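Local atomic coordinates of 3-oxoacyl-[acyl-carrier protein] synthase (Thermus thermophilus, PDB entry 1UB7), a protein that probably catalyses the first condensation of fatty acid synthesis, joining acetyl-CoA to malonyl-ACP to give 3-oxobutanoyl-ACP, as a homodimer of the thiolase-like superfamily. Residues Leu53-Leu61 with Gly156-Val164. Residues are numbered along the deposited sequence; the frame is centred on the assembly and turned at random.
Sequences LAFKAVEDL and GDGGGAAVV
Leu53, Ala57 and Leu61, spaced one helical turn apart, lay helix 50-64 on the glycine-rich strand 158-165 in a buried, apolar helix-on-sheet contact. The strand belongs to the five-stranded mixed sheet of the N-terminal half of this thiolase-like fold, between strands 3-10 and 131-138. The axes of the two segments approach to 6.6 Å and cross at -46°. The two backbones come nearest at Gly159 and Gly160, where the strand's face is bare backbone: Ala57 CB rests 3.5 Å from Gly159 C and also meets Gly160 N. At Gly159 the helix backbone comes down, with Leu53 O 4.1 Å from the bare Gly159 CA. Leu53, its CG anti to the carbonyl carbon (chi1 -52°), sets CD1 3.6 Å from Gly158 O and alongside Asp157 CB. Leu61, with CG anti to the backbone N instead (chi1 -177°), drops CD1 onto the peptide after Ala161, 3.6 Å from Ala161 O, and reaches Val163 CG2 at 4.1 Å. Ala161 CB rises toward the helix between Val58 CG2 and Leu61 CD1, 4.0 Å from the latter. Val135 of strand 131-138 flanks Ala161, and Tyr10 and Ala6 of strand 3-10 touch Leu53 and Leu61. Asp157 OD2 is hydrogen-bonded to Ser141 OG and Ala44 N; its side chain lies about 9 Å from that of the predicted active-site Asn276. With no hydrogen bond joining helix to strand, the contact rests on van der Waals fit, methyls packing on bare peptide groups at the glycines and also on other methyls from Ala161 onward.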
ATOM      1  N   LEU A  53       9.360 -13.625  -6.596  1.00 32.47           N
ATOM      2  CA  LEU A  53      10.035 -12.711  -7.486  1.00 34.52           C
ATOM      3  C   LEU A  53      10.687 -11.646  -6.609  1.00 34.15           C
ATOM      4  O   LEU A  53      11.811 -11.223  -6.880  1.00 33.70           O
ATOM      5  CB  LEU A  53       9.043 -12.075  -8.457  1.00 36.59           C
ATOM      6  CG  LEU A  53       8.139 -13.030  -9.252  1.00 43.95           C
ATOM      7  CD1 LEU A  53       7.229 -12.211 -10.171  1.00 33.91           C
ATOM      8  CD2 LEU A  53       8.990 -14.004 -10.069  1.00 34.49           C
ATOM      9  N   ALA A  54       9.990 -11.232  -5.548  1.00 30.85           N
ATOM     10  CA  ALA A  54      10.519 -10.217  -4.639  1.00 29.44           C
ATOM     11  C   ALA A  54      11.752 -10.752  -3.903  1.00 31.35           C
ATOM     12  O   ALA A  54      12.759 -10.042  -3.778  1.00 30.55           O
ATOM     13  CB  ALA A  54       9.446  -9.781  -3.637  1.00 26.82           C
ATOM     14  N   PHE A  55      11.681 -11.997  -3.421  1.00 28.98           N
ATOM     15  CA  PHE A  55      12.821 -12.583  -2.719  1.00 29.89           C
ATOM     16  C   PHE A  55      14.026 -12.624  -3.655  1.00 32.80           C
ATOM     17  O   PHE A  55      15.123 -12.187  -3.297  1.00 31.17           O
ATOM     18  CB  PHE A  55      12.527 -14.013  -2.233  1.00 30.71           C
ATOM     19  CG  PHE A  55      11.382 -14.126  -1.247  1.00 36.34           C
ATOM     20  CD1 PHE A  55      10.934 -13.016  -0.519  1.00 27.73           C
ATOM     21  CD2 PHE A  55      10.752 -15.359  -1.045  1.00 33.22           C
ATOM     22  CE1 PHE A  55       9.869 -13.136   0.388  1.00 27.54           C
ATOM     23  CE2 PHE A  55       9.690 -15.489  -0.142  1.00 31.31           C
ATOM     24  CZ  PHE A  55       9.249 -14.369   0.575  1.00 29.42           C
ATOM     25  N   LYS A  56      13.814 -13.147  -4.862  1.00 39.84           N
ATOM     26  CA  LYS A  56      14.886 -13.247  -5.842  1.00 38.88           C
ATOM     27  C   LYS A  56      15.489 -11.903  -6.229  1.00 32.76           C
ATOM     28  O   LYS A  56      16.693 -11.805  -6.464  1.00 36.12           O
ATOM     29  CB  LYS A  56      14.402 -14.011  -7.084  1.00 42.26           C
ATOM     30  CG  LYS A  56      14.559 -15.522  -6.931  1.00 44.24           C
ATOM     31  CD  LYS A  56      13.353 -16.277  -7.436  1.00 49.13           C
ATOM     32  CE  LYS A  56      13.387 -17.745  -7.005  1.00 49.33           C
ATOM     33  NZ  LYS A  56      12.132 -18.454  -7.429  1.00 47.07           N
ATOM     34  N   ALA A  57      14.677 -10.857  -6.286  1.00 32.33           N
ATOM     35  CA  ALA A  57      15.216  -9.548  -6.639  1.00 27.52           C
ATOM     36  C   ALA A  57      16.106  -9.060  -5.506  1.00 26.63           C
ATOM     37  O   ALA A  57      17.152  -8.471  -5.746  1.00 33.87           O
ATOM     38  CB  ALA A  57      14.092  -8.554  -6.886  1.00 28.27           C
ATOM     39  N   VAL A  58      15.708  -9.309  -4.261  1.00 30.38           N
ATOM     40  CA  VAL A  58      16.537  -8.854  -3.155  1.00 32.95           C
ATOM     41  C   VAL A  58      17.842  -9.671  -3.079  1.00 35.84           C
ATOM     42  O   VAL A  58      18.902  -9.121  -2.744  1.00 35.28           O
ATOM     43  CB  VAL A  58      15.783  -8.902  -1.803  1.00 32.32           C
ATOM     44  CG1 VAL A  58      16.705  -8.403  -0.688  1.00 32.49           C
ATOM     45  CG2 VAL A  58      14.547  -8.017  -1.867  1.00 20.39           C
ATOM     46  N   GLU A  59      17.778 -10.969  -3.389  1.00 31.43           N
ATOM     47  CA  GLU A  59      18.998 -11.793  -3.383  1.00 33.57           C
ATOM     48  C   GLU A  59      19.999 -11.233  -4.390  1.00 30.59           C
ATOM     49  O   GLU A  59      21.200 -11.178  -4.129  1.00 34.07           O
ATOM     50  CB  GLU A  59      18.690 -13.251  -3.738  1.00 26.04           C
ATOM     51  CG  GLU A  59      18.090 -14.026  -2.597  1.00 23.82           C
ATOM     52  CD  GLU A  59      17.434 -15.311  -3.044  1.00 30.78           C
ATOM     53  OE1 GLU A  59      17.427 -15.584  -4.262  1.00 36.48           O
ATOM     54  OE2 GLU A  59      16.914 -16.048  -2.174  1.00 35.79           O
ATOM     55  N   ASP A  60      19.501 -10.810  -5.544  1.00 30.38           N
ATOM     56  CA  ASP A  60      20.372 -10.263  -6.556  1.00 27.57           C
ATOM     57  C   ASP A  60      21.005  -8.984  -5.989  1.00 28.58           C
ATOM     58  O   ASP A  60      22.197  -8.734  -6.173  1.00 32.14           O
ATOM     59  CB  ASP A  60      19.573  -9.968  -7.838  1.00 29.34           C
ATOM     60  CG  ASP A  60      20.455  -9.437  -8.952  1.00 30.88           C
ATOM     61  OD1 ASP A  60      21.456 -10.116  -9.298  1.00 30.02           O
ATOM     62  OD2 ASP A  60      20.161  -8.339  -9.471  1.00 31.24           O
ATOM     63  N   LEU A  61      20.194  -8.179  -5.308  1.00 28.70           N
ATOM     64  CA  LEU A  61      20.656  -6.937  -4.677  1.00 29.54           C
ATOM     65  C   LEU A  61      21.799  -7.278  -3.710  1.00 29.31           C
ATOM     66  O   LEU A  61      22.823  -6.600  -3.667  1.00 32.10           O
ATOM     67  CB  LEU A  61      19.489  -6.273  -3.916  1.00 27.19           C
ATOM     68  CG  LEU A  61      19.751  -4.914  -3.244  1.00 39.18           C
ATOM     69  CD1 LEU A  61      18.446  -4.119  -3.179  1.00 27.47           C
ATOM     70  CD2 LEU A  61      20.350  -5.106  -1.836  1.00 19.40           C
ATOM     71  N   GLY A 156       4.818  -9.149 -18.780  1.00 65.68           N
ATOM     72  CA  GLY A 156       5.882 -10.065 -18.404  1.00 59.84           C
ATOM     73  C   GLY A 156       6.064  -9.980 -16.889  1.00 54.42           C
ATOM     74  O   GLY A 156       5.771  -8.943 -16.297  1.00 52.58           O
ATOM     75  N   ASP A 157       6.537 -11.058 -16.265  1.00 51.54           N
ATOM     76  CA  ASP A 157       6.746 -11.107 -14.814  1.00 46.29           C
ATOM     77  C   ASP A 157       8.121 -10.600 -14.398  1.00 46.11           C
ATOM     78  O   ASP A 157       9.085 -10.706 -15.160  1.00 45.41           O
ATOM     79  CB  ASP A 157       6.584 -12.539 -14.293  1.00 42.20           C
ATOM     80  CG  ASP A 157       5.193 -13.107 -14.548  1.00 51.65           C
ATOM     81  OD1 ASP A 157       4.205 -12.334 -14.522  1.00 42.54           O
ATOM     82  OD2 ASP A 157       5.092 -14.340 -14.760  1.00 54.12           O
ATOM     83  N   GLY A 158       8.217 -10.058 -13.185  1.00 42.30           N
ATOM     84  CA  GLY A 158       9.502  -9.563 -12.727  1.00 37.75           C
ATOM     85  C   GLY A 158       9.564  -9.038 -11.304  1.00 40.27           C
ATOM     86  O   GLY A 158       8.552  -8.929 -10.606  1.00 36.56           O
ATOM     87  N   GLY A 159      10.783  -8.716 -10.883  1.00 36.70           N
ATOM     88  CA  GLY A 159      11.022  -8.192  -9.555  1.00 28.79           C
ATOM     89  C   GLY A 159      12.255  -7.313  -9.541  1.00 34.81           C
ATOM     90  O   GLY A 159      13.261  -7.612 -10.181  1.00 38.31           O
ATOM     91  N   GLY A 160      12.170  -6.206  -8.820  1.00 29.90           N
ATOM     92  CA  GLY A 160      13.294  -5.305  -8.721  1.00 27.37           C
ATOM     93  C   GLY A 160      13.315  -4.765  -7.305  1.00 31.25           C
ATOM     94  O   GLY A 160      12.302  -4.810  -6.605  1.00 32.48           O
ATOM     95  N   ALA A 161      14.453  -4.237  -6.879  1.00 28.58           N
ATOM     96  CA  ALA A 161      14.560  -3.712  -5.530  1.00 27.08           C
ATOM     97  C   ALA A 161      15.689  -2.721  -5.377  1.00 31.37           C
ATOM     98  O   ALA A 161      16.706  -2.773  -6.067  1.00 34.57           O
ATOM     99  CB  ALA A 161      14.769  -4.850  -4.553  1.00 25.04           C
ATOM    100  N   ALA A 162      15.515  -1.818  -4.437  1.00 29.74           N
ATOM    101  CA  ALA A 162      16.550  -0.852  -4.177  1.00 31.56           C
ATOM    102  C   ALA A 162      16.506  -0.501  -2.705  1.00 31.15           C
ATOM    103  O   ALA A 162      15.468  -0.620  -2.054  1.00 29.67           O
ATOM    104  CB  ALA A 162      16.323   0.389  -5.024  1.00 28.44           C
ATOM    105  N   VAL A 163      17.633  -0.080  -2.170  1.00 31.59           N
ATOM    106  CA  VAL A 163      17.643   0.322  -0.781  1.00 32.86           C
ATOM    107  C   VAL A 163      17.751   1.826  -0.824  1.00 34.21           C
ATOM    108  O   VAL A 163      18.635   2.361  -1.491  1.00 32.13           O
ATOM    109  CB  VAL A 163      18.850  -0.250  -0.028  1.00 32.15           C
ATOM    110  CG1 VAL A 163      18.998   0.443   1.323  1.00 33.32           C
ATOM    111  CG2 VAL A 163      18.668  -1.738   0.164  1.00 27.29           C
ATOM    112  N   VAL A 164      16.836   2.517  -0.153  1.00 28.64           N
ATOM    113  CA  VAL A 164      16.903   3.971  -0.131  1.00 29.19           C
ATOM    114  C   VAL A 164      17.479   4.409   1.219  1.00 33.86           C
ATOM    115  O   VAL A 164      17.071   3.908   2.275  1.00 40.51           O
ATOM    116  CB  VAL A 164      15.500   4.598  -0.357  1.00 26.67           C
ATOM    117  CG1 VAL A 164      15.568   6.094  -0.209  1.00 22.53           C
ATOM    118  CG2 VAL A 164      14.995   4.234  -1.749  1.00 31.14           C
TER